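Local coordinates for Box C/D snoRNA protein 1 (Saccharomyces cerevisiae, PDB 6THL) that is required for the accumulation of box C/D snoRNAs, and thereby for snoRNA processing, their transport to the nucleolus and ribosome biogenesis, at residues B[17-22]-B[28-33]; B[45-50]-B[81-86]; B[74-79]-B[115-120]; B[122-127]-B[170-175]. All coordinates share one frame; numbering follows the deposited sequence.

Contact 1: residues B[17-22]-B[28-33]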
loop_
_atom_site.group_PDB
_atom_site.type_symbol
_atom_site.label_atom_id
_atom_site.label_comp_id
_atom_site.label_asym_id
_atom_site.label_seq_id
_atom_site.Cartn_x
_atom_site.Cartn_y
_atom_site.Cartn_z
ATOM N N CYS B 17 0.638 -2.152 26.441
ATOM C CA CYS B 17 0.697 -1.795 24.982
ATOM C C CYS B 17 2.081 -1.764 24.386
ATOM O O CYS B 17 2.871 -0.924 24.744
ATOM C CB CYS B 17 0.015 -0.460 24.712
ATOM S SG CYS B 17 -1.587 -0.454 25.482
ATOM N N LEU B 18 2.380 -2.668 23.465
ATOM C CA LEU B 18 3.683 -2.631 22.795
ATOM C C LEU B 18 3.653 -1.602 21.678
ATOM O O LEU B 18 2.743 -1.567 20.845
ATOM C CB LEU B 18 4.102 -3.995 22.248
ATOM C CG LEU B 18 4.163 -5.075 23.308
ATOM C CD1 LEU B 18 4.579 -6.411 22.711
ATOM C CD2 LEU B 18 5.118 -4.623 24.382
ATOM N N MET B 19 4.675 -0.763 21.701
ATOM C CA MET B 19 4.750 0.386 20.849
ATOM C C MET B 19 5.866 0.146 19.839
ATOM O O MET B 19 7.005 -0.176 20.185
ATOM C CB MET B 19 4.970 1.639 21.707
ATOM C CG MET B 19 3.784 1.900 22.631
ATOM S SD MET B 19 2.355 2.535 21.707
ATOM C CE MET B 19 1.048 1.575 22.430
ATOM N N LEU B 20 5.511 0.271 18.573
ATOM C CA LEU B 20 6.443 0.065 17.507
ATOM C C LEU B 20 7.155 1.388 17.252
ATOM O O LEU B 20 6.637 2.459 17.622
ATOM C CB LEU B 20 5.637 -0.416 16.308
ATOM C CG LEU B 20 4.956 -1.789 16.535
ATOM C CD1 LEU B 20 4.082 -2.199 15.350
ATOM C CD2 LEU B 20 5.977 -2.902 16.846
ATOM N N PRO B 21 8.336 1.351 16.619
ATOM C CA PRO B 21 8.885 2.615 16.083
ATOM C C PRO B 21 7.884 3.280 15.154
ATOM O O PRO B 21 7.156 2.618 14.416
ATOM C CB PRO B 21 10.119 2.207 15.302
ATOM C CG PRO B 21 10.239 0.733 15.406
ATOM C CD PRO B 21 9.005 0.170 16.062
ATOM N N LYS B 22 7.845 4.595 15.240
ATOM C CA LYS B 22 6.788 5.431 14.645
ATOM C C LYS B 22 6.711 5.334 13.105
ATOM O O LYS B 22 5.620 5.432 12.493
ATOM C CB LYS B 22 6.987 6.898 15.112
ATOM C CG LYS B 22 6.390 7.234 16.491
ATOM C CD LYS B 22 7.388 7.889 17.461
ATOM C CE LYS B 22 6.938 7.771 18.929
ATOM N NZ LYS B 22 7.940 8.299 19.909
ATOM N N SER B 28 1.414 4.441 12.682
ATOM C CA SER B 28 0.615 5.523 12.157
ATOM C C SER B 28 -0.812 5.097 12.019
ATOM O O SER B 28 -1.634 5.934 11.680
ATOM C CB SER B 28 1.143 6.025 10.803
ATOM O OG SER B 28 2.477 6.527 10.909
ATOM N N GLN B 29 -1.158 3.830 12.231
ATOM C CA GLN B 29 -2.610 3.524 12.228
ATOM C C GLN B 29 -3.218 3.392 13.611
ATOM O O GLN B 29 -4.385 3.071 13.715
ATOM C CB GLN B 29 -3.024 2.374 11.278
ATOM C CG GLN B 29 -1.972 1.308 11.061
ATOM C CD GLN B 29 -2.412 0.135 10.210
ATOM O OE1 GLN B 29 -1.576 -0.565 9.695
ATOM N NE2 GLN B 29 -3.701 -0.088 10.073
ATOM N N ASN B 30 -2.441 3.718 14.646
ATOM C CA ASN B 30 -2.940 3.830 16.027
ATOM C C ASN B 30 -3.430 5.250 16.361
ATOM O O ASN B 30 -2.658 6.199 16.300
ATOM C CB ASN B 30 -1.835 3.428 17.031
ATOM C CG ASN B 30 -2.387 3.081 18.418
ATOM O OD1 ASN B 30 -3.552 3.310 18.754
ATOM N ND2 ASN B 30 -1.540 2.522 19.225
ATOM N N ARG B 31 -4.708 5.393 16.711
ATOM C CA ARG B 31 -5.218 6.679 17.228
ATOM C C ARG B 31 -5.757 6.573 18.681
ATOM O O ARG B 31 -6.333 7.529 19.213
ATOM C CB ARG B 31 -6.264 7.294 16.258
ATOM C CG ARG B 31 -5.688 7.769 14.925
ATOM C CD ARG B 31 -6.628 8.655 14.083
ATOM N NE ARG B 31 -6.283 8.573 12.653
ATOM C CZ ARG B 31 -7.025 9.025 11.635
ATOM N NH1 ARG B 31 -8.186 9.649 11.826
ATOM N NH2 ARG B 31 -6.608 8.842 10.387
ATOM N N SER B 32 -5.531 5.424 19.309
ATOM C CA SER B 32 -5.856 5.212 20.730
ATOM C C SER B 32 -5.247 6.284 21.635
ATOM O O SER B 32 -4.031 6.493 21.647
ATOM C CB SER B 32 -5.371 3.840 21.196
ATOM O OG SER B 32 -5.766 2.842 20.270
ATOM N N LYS B 33 -6.105 6.940 22.400
ATOM C CA LYS B 33 -5.734 8.119 23.150
ATOM C C LYS B 33 -6.698 8.263 24.341
ATOM O O LYS B 33 -7.761 7.630 24.373
ATOM C CB LYS B 33 -5.867 9.333 22.219
ATOM C CG LYS B 33 -5.264 10.635 22.733
ATOM C CD LYS B 33 -6.019 11.859 22.193
ATOM C CE LYS B 33 -5.658 13.140 22.957
ATOM N NZ LYS B 33 -6.775 14.131 23.031
#
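M19 and N30 make one of two light touches between residues 17-22, which run off the end of strand 15-18, and residues 28-33, which leave the short helix 25-29. The two segments bury 89 Å² in all. This touch is a van der Waals approach of the M19 methyl CE to the amide nitrogen ND2 of N30, 4.2 Å away. A bend in the methionine chain (chi2 -74°) swings CE back toward the asparagine, although the CB of M19 sets out to the side.

The second touch is polar but long: OG of S28 is 3.7 Å from the carbonyl O of K22, and that oxygen is weakly hydrogen-bonded to S27 OG of helix 25-29.

Within 28-33 the bonding is firmer. N30 OD1 accepts from the backbone N of S32 at 2.9 Å, an Asx turn, and from S32 OG at 2.7 Å. The hydroxyl oxygen lies in the carbonyl plane, at a C=O...O angle of 153°, whereas the amide N is tilted 32° from it. Two partners thus hold OD1 and fix the rotation of the amide, whose ND2 is hydrogen-bonded to E162 OE2; L20 N bonds OE1 of the same glutamate.

E162 therefore ties both segments together from outside, while R31 forms a salt bridge with an acidic side chain of the neighbouring protein chain. The chemistry suggests that the shared carboxylate of E162 and the Asx turn do more to place these two loops of the surface than the direct touches, which bury little area.

Contact 2: residues B[45-50]-B[81-86]; sequences VEWILC and KNVFQK
W47 and L49 both point from strand 40-49 toward V83 on helix 81-90, in a buried layer where a helix lies on one side of a beta-sheet. The local axes of 45-49 and 81-86 come within 10.2 Å, with their N-to-C directions 14° apart, so the helix runs nearly along the strand. Residues two apart on the strand face the same way, and W47 and L49 meet the first turn of the helix together.

All contacts across the interface are van der Waals. The V83 methyl CG1 sits over one face of the W47 indole, toward its rim, with CG of W47 at 4.2 Å; the two side chains cross at about a right angle. That methyl is anti to the backbone N (chi1 -180°), which directs it at the strand. The opposite face of the indole meets CG2 of V45 from the same strand, so the ring is sandwiched between valine methyls. L75 and M79, in the loop before the helix, also pack on W47.

L49 reaches the helix with one branch. Its CD1 meets V83 CG1 at 4.2 Å. The lysine K86, one turn further on, contributes only the aliphatic start of its chain: the CB bond points toward the strand, but the rest turns away to a long, weak ion pair with E89.

Among side chains of the helix segment, N82 OD1 takes a weak bond from V83 N. Closest of all across the interface is CD1 of L49, 3.6 Å from the backbone O of V83.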
loop_
_atom_site.group_PDB
_atom_site.type_symbol
_atom_site.label_atom_id
_atom_site.label_comp_id
_atom_site.label_asym_id
_atom_site.label_seq_id
_atom_site.Cartn_x
_atom_site.Cartn_y
_atom_site.Cartn_z
ATOM N N VAL B 45 -9.413 -0.139 17.220
ATOM C CA VAL B 45 -9.237 -1.569 17.106
ATOM C C VAL B 45 -9.076 -1.940 15.622
ATOM O O VAL B 45 -9.606 -1.265 14.737
ATOM C CB VAL B 45 -10.367 -2.394 17.811
ATOM C CG1 VAL B 45 -10.691 -1.847 19.192
ATOM C CG2 VAL B 45 -11.622 -2.468 16.977
ATOM N N GLU B 46 -8.334 -3.017 15.362
ATOM C CA GLU B 46 -8.247 -3.589 14.015
ATOM C C GLU B 46 -9.228 -4.778 13.824
ATOM O O GLU B 46 -9.034 -5.882 14.339
ATOM C CB GLU B 46 -6.804 -4.012 13.702
ATOM C CG GLU B 46 -6.693 -4.673 12.343
ATOM C CD GLU B 46 -5.327 -5.208 12.072
ATOM O OE1 GLU B 46 -5.073 -5.461 10.881
ATOM O OE2 GLU B 46 -4.520 -5.365 13.021
ATOM N N TRP B 47 -10.289 -4.537 13.080
ATOM C CA TRP B 47 -11.255 -5.577 12.813
ATOM C C TRP B 47 -10.718 -6.419 11.681
ATOM O O TRP B 47 -10.287 -5.893 10.677
ATOM C CB TRP B 47 -12.613 -4.979 12.430
ATOM C CG TRP B 47 -13.246 -4.264 13.542
ATOM C CD1 TRP B 47 -13.255 -2.932 13.754
ATOM C CD2 TRP B 47 -13.952 -4.853 14.631
ATOM N NE1 TRP B 47 -13.936 -2.644 14.916
ATOM C CE2 TRP B 47 -14.368 -3.814 15.469
ATOM C CE3 TRP B 47 -14.274 -6.172 14.977
ATOM C CZ2 TRP B 47 -15.098 -4.040 16.621
ATOM C CZ3 TRP B 47 -14.995 -6.399 16.144
ATOM C CH2 TRP B 47 -15.401 -5.341 16.946
ATOM N N ILE B 48 -10.714 -7.730 11.862
ATOM C CA ILE B 48 -10.421 -8.654 10.778
ATOM C C ILE B 48 -11.566 -9.653 10.697
ATOM O O ILE B 48 -11.745 -10.478 11.594
ATOM C CB ILE B 48 -9.106 -9.406 11.015
ATOM C CG1 ILE B 48 -7.914 -8.445 10.920
ATOM C CG2 ILE B 48 -8.955 -10.512 9.995
ATOM C CD1 ILE B 48 -6.658 -8.961 11.562
ATOM N N LEU B 49 -12.341 -9.554 9.619
ATOM C CA LEU B 49 -13.494 -10.411 9.372
ATOM C C LEU B 49 -13.070 -11.592 8.539
ATOM O O LEU B 49 -12.532 -11.408 7.437
ATOM C CB LEU B 49 -14.568 -9.624 8.611
ATOM C CG LEU B 49 -15.001 -8.325 9.299
ATOM C CD1 LEU B 49 -16.282 -7.823 8.665
ATOM C CD2 LEU B 49 -15.211 -8.462 10.792
ATOM N N CYS B 50 -13.295 -12.794 9.072
ATOM C CA CYS B 50 -13.024 -14.036 8.345
ATOM C C CYS B 50 -14.336 -14.622 7.833
ATOM O O CYS B 50 -15.205 -15.057 8.616
ATOM C CB CYS B 50 -12.290 -15.046 9.209
ATOM S SG CYS B 50 -11.061 -14.341 10.330
ATOM N N LYS B 81 -20.619 1.009 11.029
ATOM C CA LYS B 81 -21.472 0.670 9.902
ATOM C C LYS B 81 -20.763 -0.253 8.922
ATOM O O LYS B 81 -21.022 -1.449 8.915
ATOM C CB LYS B 81 -21.963 1.924 9.173
ATOM C CG LYS B 81 -23.270 2.471 9.715
ATOM C CD LYS B 81 -23.707 3.739 8.988
ATOM C CE LYS B 81 -25.079 4.209 9.484
ATOM N NZ LYS B 81 -25.437 5.623 9.138
ATOM N N ASN B 82 -19.868 0.298 8.104
ATOM C CA ASN B 82 -19.159 -0.470 7.045
ATOM C C ASN B 82 -18.799 -1.926 7.414
ATOM O O ASN B 82 -18.922 -2.867 6.582
ATOM C CB ASN B 82 -17.889 0.286 6.574
ATOM C CG ASN B 82 -17.128 0.971 7.709
ATOM O OD1 ASN B 82 -17.511 0.929 8.893
ATOM N ND2 ASN B 82 -16.045 1.629 7.342
ATOM N N VAL B 83 -18.347 -2.063 8.666
ATOM C CA VAL B 83 -17.873 -3.311 9.228
ATOM C C VAL B 83 -19.053 -4.244 9.455
ATOM O O VAL B 83 -18.974 -5.431 9.159
ATOM C CB VAL B 83 -17.138 -3.100 10.584
ATOM C CG1 VAL B 83 -16.642 -4.439 11.140
ATOM C CG2 VAL B 83 -15.987 -2.106 10.451
ATOM N N PHE B 84 -20.129 -3.706 10.019
ATOM C CA PHE B 84 -21.365 -4.447 10.131
ATOM C C PHE B 84 -21.764 -4.799 8.721
ATOM O O PHE B 84 -21.727 -5.951 8.329
ATOM C CB PHE B 84 -22.453 -3.615 10.810
ATOM C CG PHE B 84 -23.798 -4.261 10.786
ATOM C CD1 PHE B 84 -24.264 -4.956 11.888
ATOM C CD2 PHE B 84 -24.603 -4.181 9.659
ATOM C CE1 PHE B 84 -25.512 -5.570 11.866
ATOM C CE2 PHE B 84 -25.846 -4.794 9.623
ATOM C CZ PHE B 84 -26.299 -5.492 10.731
ATOM N N GLN B 85 -22.105 -3.804 7.923
ATOM C CA GLN B 85 -22.564 -4.113 6.588
ATOM C C GLN B 85 -21.831 -5.365 6.141
ATOM O O GLN B 85 -22.449 -6.362 5.746
ATOM C CB GLN B 85 -22.299 -2.952 5.621
ATOM C CG GLN B 85 -23.294 -1.804 5.765
ATOM C CD GLN B 85 -22.905 -0.569 4.958
ATOM O OE1 GLN B 85 -21.733 -0.173 4.913
ATOM N NE2 GLN B 85 -23.895 0.054 4.321
ATOM N N LYS B 86 -20.508 -5.299 6.244
ATOM C CA LYS B 86 -19.636 -6.325 5.702
ATOM C C LYS B 86 -19.867 -7.704 6.389
ATOM O O LYS B 86 -19.906 -8.740 5.711
ATOM C CB LYS B 86 -18.172 -5.844 5.747
ATOM C CG LYS B 86 -17.261 -6.566 4.782
ATOM C CD LYS B 86 -17.432 -6.059 3.361
ATOM C CE LYS B 86 -17.067 -7.154 2.385
ATOM N NZ LYS B 86 -16.380 -6.600 1.200
#

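Contact 3: residues B[74-79]-B[115-120]; sequences FLVQGM and ILQKSG
L116, near the end of helix 109-117, directs its side chain at V76 and M79 of the loop 74-79. Its CG lies beside the backbone N (chi1 -53°) and the chain beyond is extended, with CD1 anti to CA (chi2 -180°). This sends CD1 away from the helix to where M79 ends. The methionine starts with CG anti to its own N and stays extended to SD, then bends at chi3, -54°. The two side chains consequently approach tip to tip: SD of M79 lies 3.5 Å from L116 CD1, and the methyl CE 3.6 Å from the same carbon. One leucine methyl thus rests against both terminal atoms of the thioether.

V76 meets the leucine differently. Here the side chains slide past each other in opposite directions, and CG1 of V76 lies alongside the base of L116, 3.7 Å from CB, and 3.9 Å from CD1. Its other methyl, CG2, reaches 4.4 Å from CG of Q117, whose CB bond points to one side while the chain's end comes nearer.

The loop lies between strand 62-70 and helix 81-90. Residues 75-77 have helical backbone angles, but the bonds around them are weak, including M79 N to V76 O at 3.3 Å. This irregular turn of the BCD1 domain packs against the end of helix 109-117, and the two segments bury 183 Å² between them.

M79 also packs on C87 and L116 on F84, two residues of helix 81-90. The carbonyl O of M79 is hydrogen-bonded to S66 OG of strand 62-70.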
loop_
_atom_site.group_PDB
_atom_site.type_symbol
_atom_site.label_atom_id
_atom_site.label_comp_id
_atom_site.label_asym_id
_atom_site.label_seq_id
_atom_site.Cartn_x
_atom_site.Cartn_y
_atom_site.Cartn_z
ATOM N N PHE B 74 -19.615 -1.987 25.156
ATOM C CA PHE B 74 -19.537 -3.391 24.777
ATOM C C PHE B 74 -18.827 -3.419 23.410
ATOM O O PHE B 74 -18.823 -2.399 22.711
ATOM C CB PHE B 74 -20.928 -4.026 24.691
ATOM C CG PHE B 74 -21.690 -4.032 25.990
ATOM C CD1 PHE B 74 -21.090 -4.499 27.170
ATOM C CD2 PHE B 74 -23.037 -3.616 26.024
ATOM C CE1 PHE B 74 -21.807 -4.521 28.352
ATOM C CE2 PHE B 74 -23.760 -3.638 27.203
ATOM C CZ PHE B 74 -23.144 -4.091 28.369
ATOM N N LEU B 75 -18.232 -4.554 23.028
ATOM C CA LEU B 75 -17.486 -4.653 21.755
ATOM C C LEU B 75 -18.316 -4.429 20.469
ATOM O O LEU B 75 -17.885 -3.730 19.552
ATOM C CB LEU B 75 -16.783 -5.998 21.660
ATOM C CG LEU B 75 -15.869 -6.154 20.441
ATOM C CD1 LEU B 75 -14.662 -5.216 20.529
ATOM C CD2 LEU B 75 -15.431 -7.605 20.265
ATOM N N VAL B 76 -19.488 -5.038 20.379
ATOM C CA VAL B 76 -20.369 -4.770 19.247
ATOM C C VAL B 76 -20.745 -3.282 19.139
ATOM O O VAL B 76 -20.943 -2.787 18.033
ATOM C CB VAL B 76 -21.664 -5.623 19.290
ATOM C CG1 VAL B 76 -21.339 -7.084 19.016
ATOM C CG2 VAL B 76 -22.415 -5.462 20.619
ATOM N N GLN B 77 -20.863 -2.584 20.276
ATOM C CA GLN B 77 -21.283 -1.169 20.293
ATOM C C GLN B 77 -20.332 -0.254 19.510
ATOM O O GLN B 77 -20.754 0.773 18.981
ATOM C CB GLN B 77 -21.398 -0.623 21.731
ATOM C CG GLN B 77 -22.609 -1.081 22.534
ATOM C CD GLN B 77 -22.683 -0.421 23.917
ATOM O OE1 GLN B 77 -21.890 0.463 24.251
ATOM N NE2 GLN B 77 -23.645 -0.856 24.726
ATOM N N GLY B 78 -19.054 -0.629 19.469
ATOM C CA GLY B 78 -18.011 0.172 18.822
ATOM C C GLY B 78 -17.464 -0.475 17.568
ATOM O O GLY B 78 -16.268 -0.419 17.310
ATOM N N MET B 79 -18.342 -1.093 16.785
ATOM C CA MET B 79 -17.949 -1.708 15.535
ATOM C C MET B 79 -17.902 -0.560 14.529
ATOM O O MET B 79 -16.967 0.249 14.563
ATOM C CB MET B 79 -18.908 -2.838 15.154
ATOM C CG MET B 79 -18.613 -3.517 13.818
ATOM S SD MET B 79 -19.250 -5.210 13.628
ATOM C CE MET B 79 -18.552 -6.038 15.076
ATOM N N ILE B 115 -28.433 -7.096 16.435
ATOM C CA ILE B 115 -28.390 -8.225 15.489
ATOM C C ILE B 115 -27.097 -9.034 15.579
ATOM O O ILE B 115 -27.100 -10.220 15.258
ATOM C CB ILE B 115 -28.584 -7.780 14.015
ATOM C CG1 ILE B 115 -29.918 -7.024 13.850
ATOM C CG2 ILE B 115 -28.527 -8.991 13.072
ATOM C CD1 ILE B 115 -29.990 -6.145 12.622
ATOM N N LEU B 116 -25.998 -8.399 15.991
ATOM C CA LEU B 116 -24.727 -9.114 16.181
ATOM C C LEU B 116 -24.741 -9.951 17.463
ATOM O O LEU B 116 -23.994 -10.914 17.567
ATOM C CB LEU B 116 -23.526 -8.156 16.209
ATOM C CG LEU B 116 -23.337 -7.170 15.042
ATOM C CD1 LEU B 116 -22.089 -6.336 15.284
ATOM C CD2 LEU B 116 -23.270 -7.835 13.678
ATOM N N GLN B 117 -25.586 -9.593 18.430
ATOM C CA GLN B 117 -25.652 -10.345 19.684
ATOM C C GLN B 117 -26.304 -11.724 19.570
ATOM O O GLN B 117 -26.017 -12.610 20.373
ATOM C CB GLN B 117 -26.392 -9.545 20.736
ATOM C CG GLN B 117 -25.619 -8.342 21.223
ATOM C CD GLN B 117 -26.415 -7.525 22.212
ATOM O OE1 GLN B 117 -26.392 -6.292 22.180
ATOM N NE2 GLN B 117 -27.134 -8.211 23.098
ATOM N N LYS B 118 -27.181 -11.901 18.586
ATOM C CA LYS B 118 -27.920 -13.147 18.414
ATOM C C LYS B 118 -27.407 -13.800 17.143
ATOM O O LYS B 118 -28.159 -14.321 16.320
ATOM C CB LYS B 118 -29.428 -12.856 18.354
ATOM C CG LYS B 118 -29.927 -11.820 19.368
ATOM C CD LYS B 118 -29.652 -12.200 20.828
ATOM C CE LYS B 118 -29.672 -10.978 21.750
ATOM N NZ LYS B 118 -29.689 -11.327 23.197
ATOM N N SER B 119 -26.090 -13.799 17.027
ATOM C CA SER B 119 -25.429 -13.913 15.744
ATOM C C SER B 119 -24.599 -15.173 15.582
ATOM O O SER B 119 -24.507 -15.716 14.485
ATOM C CB SER B 119 -24.529 -12.705 15.584
ATOM O OG SER B 119 -23.407 -12.995 14.787
ATOM N N GLY B 120 -23.947 -15.614 16.649
ATOM C CA GLY B 120 -23.102 -16.822 16.574
ATOM C C GLY B 120 -21.666 -16.586 16.118
ATOM O O GLY B 120 -20.868 -17.528 15.975
#

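Contact 4: residues B[122-127]-B[170-175]; sequences KFYTKT and MTEADL
A sheet strand and the loop that leaves its neighbour form this contact: strand 122-126 pairs antiparallel with strand 165-169, and residues 170-175 continue from the latter through a type I beta turn, E172 to L175, that brings L175 over the Y124 ring. The turn is closed by L175 N bonding to E172 O at 2.9 Å.

Y124 is the centre of the interface. Its CB bond points toward the loop, and CG lies beside the backbone N (chi1 -55°), which turns the ring face to L175. CD1 of the leucine stands over that face in a CH-pi contact, 4.3 Å from the ring centroid and 3° off its normal, almost exactly over the middle. The other methyl, CD2, lies 4.1 Å from ring carbon CD2 of Y124. V181 of strand 180-181 also packs against Y124, E172 and L175.

At the phenol end the glutamate side chain crosses the tyrosine at about a right angle, with carboxylate and ring planes 78° apart. It is the aliphatic CG of E172 that comes to the hydroxyl, 3.8 Å from OH.

Nearer the start of the strand, the backbone of K122 is bonded to A169, just before the loop. Its side chain stays at the exposed margin, bending at chi4, and its carbon CE lies 3.8 Å from the carbonyl O of M170.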
loop_
_atom_site.group_PDB
_atom_site.type_symbol
_atom_site.label_atom_id
_atom_site.label_comp_id
_atom_site.label_asym_id
_atom_site.label_seq_id
_atom_site.Cartn_x
_atom_site.Cartn_y
_atom_site.Cartn_z
ATOM N N LYS B 122 -18.081 -15.769 16.748
ATOM C CA LYS B 122 -17.139 -15.730 17.830
ATOM C C LYS B 122 -16.098 -14.608 17.555
ATOM O O LYS B 122 -15.859 -14.204 16.405
ATOM C CB LYS B 122 -16.480 -17.090 17.996
ATOM C CG LYS B 122 -17.436 -18.243 18.298
ATOM C CD LYS B 122 -16.749 -19.598 18.047
ATOM C CE LYS B 122 -17.701 -20.723 17.653
ATOM N NZ LYS B 122 -18.427 -21.282 18.822
ATOM N N PHE B 123 -15.503 -14.098 18.629
ATOM C CA PHE B 123 -14.586 -12.996 18.543
ATOM C C PHE B 123 -13.338 -13.398 19.255
ATOM O O PHE B 123 -13.363 -13.769 20.425
ATOM C CB PHE B 123 -15.195 -11.744 19.160
ATOM C CG PHE B 123 -16.291 -11.171 18.327
ATOM C CD1 PHE B 123 -16.089 -10.044 17.567
ATOM C CD2 PHE B 123 -17.512 -11.812 18.240
ATOM C CE1 PHE B 123 -17.096 -9.531 16.770
ATOM C CE2 PHE B 123 -18.520 -11.307 17.439
ATOM C CZ PHE B 123 -18.306 -10.165 16.701
ATOM N N TYR B 124 -12.236 -13.322 18.530
ATOM C CA TYR B 124 -10.967 -13.728 19.045
ATOM C C TYR B 124 -10.038 -12.524 18.969
ATOM O O TYR B 124 -9.955 -11.920 17.930
ATOM C CB TYR B 124 -10.447 -14.831 18.139
ATOM C CG TYR B 124 -11.373 -16.020 17.945
ATOM C CD1 TYR B 124 -11.178 -17.205 18.660
ATOM C CD2 TYR B 124 -12.418 -15.980 17.029
ATOM C CE1 TYR B 124 -12.006 -18.308 18.480
ATOM C CE2 TYR B 124 -13.252 -17.084 16.840
ATOM C CZ TYR B 124 -13.042 -18.244 17.577
ATOM O OH TYR B 124 -13.857 -19.344 17.417
ATOM N N THR B 125 -9.372 -12.149 20.060
ATOM C CA THR B 125 -8.197 -11.270 19.986
ATOM C C THR B 125 -7.002 -12.214 20.076
ATOM O O THR B 125 -7.162 -13.437 20.202
ATOM C CB THR B 125 -8.161 -10.195 21.114
ATOM O OG1 THR B 125 -7.243 -9.145 20.777
ATOM C CG2 THR B 125 -7.744 -10.780 22.448
ATOM N N LYS B 126 -5.801 -11.670 20.021
ATOM C CA LYS B 126 -4.631 -12.511 19.999
ATOM C C LYS B 126 -3.913 -12.354 21.321
ATOM O O LYS B 126 -4.165 -11.383 22.044
ATOM C CB LYS B 126 -3.780 -12.175 18.769
ATOM C CG LYS B 126 -2.845 -11.005 18.918
ATOM C CD LYS B 126 -2.700 -10.242 17.604
ATOM C CE LYS B 126 -1.961 -11.013 16.546
ATOM N NZ LYS B 126 -1.645 -10.169 15.350
ATOM N N THR B 127 -3.049 -13.310 21.665
ATOM C CA THR B 127 -2.546 -13.420 23.059
ATOM C C THR B 127 -1.045 -13.503 23.093
ATOM O O THR B 127 -0.438 -14.011 22.177
ATOM C CB THR B 127 -3.180 -14.634 23.793
ATOM O OG1 THR B 127 -3.313 -14.348 25.179
ATOM C CG2 THR B 127 -2.390 -15.968 23.597
ATOM N N MET B 170 -17.392 -17.358 11.789
ATOM C CA MET B 170 -18.445 -18.274 12.254
ATOM C C MET B 170 -17.840 -19.491 12.949
ATOM O O MET B 170 -18.321 -19.901 14.022
ATOM C CB MET B 170 -19.421 -18.699 11.130
ATOM C CG MET B 170 -20.730 -17.887 11.070
ATOM S SD MET B 170 -21.485 -17.455 12.671
ATOM C CE MET B 170 -22.292 -18.991 13.115
ATOM N N THR B 171 -16.785 -20.036 12.337
ATOM C CA THR B 171 -16.033 -21.175 12.878
ATOM C C THR B 171 -14.518 -20.915 12.851
ATOM O O THR B 171 -14.049 -20.020 12.162
ATOM C CB THR B 171 -16.343 -22.485 12.102
ATOM O OG1 THR B 171 -15.667 -22.506 10.834
ATOM C CG2 THR B 171 -17.833 -22.639 11.856
ATOM N N GLU B 172 -13.772 -21.720 13.606
ATOM C CA GLU B 172 -12.315 -21.626 13.691
ATOM C C GLU B 172 -11.655 -21.911 12.342
ATOM O O GLU B 172 -10.611 -21.352 11.982
ATOM C CB GLU B 172 -11.788 -22.649 14.692
ATOM C CG GLU B 172 -12.306 -22.515 16.126
ATOM C CD GLU B 172 -11.323 -23.089 17.157
ATOM O OE1 GLU B 172 -10.399 -23.844 16.750
ATOM O OE2 GLU B 172 -11.441 -22.757 18.360
ATOM N N ALA B 173 -12.254 -22.829 11.612
ATOM C CA ALA B 173 -11.687 -23.285 10.353
ATOM C C ALA B 173 -11.355 -22.068 9.548
ATOM O O ALA B 173 -10.248 -21.931 9.083
ATOM C CB ALA B 173 -12.672 -24.186 9.593
ATOM N N ASP B 174 -12.341 -21.186 9.442
ATOM C CA ASP B 174 -12.238 -19.884 8.765
ATOM C C ASP B 174 -11.147 -18.892 9.231
ATOM O O ASP B 174 -10.706 -18.107 8.448
ATOM C CB ASP B 174 -13.606 -19.186 8.829
ATOM C CG ASP B 174 -14.662 -19.889 7.970
ATOM O OD1 ASP B 174 -15.887 -19.616 8.220
ATOM O OD2 ASP B 174 -14.245 -20.680 7.058
ATOM N N LEU B 175 -10.723 -18.899 10.484
ATOM C CA LEU B 175 -9.607 -18.040 10.880
ATOM C C LEU B 175 -8.423 -18.271 9.930
ATOM O O LEU B 175 -8.269 -19.348 9.389
ATOM C CB LEU B 175 -9.160 -18.351 12.313
ATOM C CG LEU B 175 -10.035 -17.964 13.512
ATOM C CD1 LEU B 175 -9.683 -18.823 14.723
ATOM C CD2 LEU B 175 -9.900 -16.488 13.851
#

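Overall arrangement
Contact 1 comes first along the chain and stands apart, its centre 20 to 25 Å from those of the others and touching none of them. Contacts 2 and 3 interleave in sequence, with centres 11 Å apart, and share the packing of helices 81-90 and 109-117 near strand 40-49. Contact 4 follows, its centre 14 Å from contact 2 and 15 Å from contact 3. Contacts 2 and 4 reach the same mixed sheet. W47 and F123 touch each other, and each touches both L75 and M79. F123 thus joins the core of contacts 2 and 3, while Y124, pointing the other way from strand 122-126, carries contact 4. Contact 1 lies at the surface beside a partner protein chain.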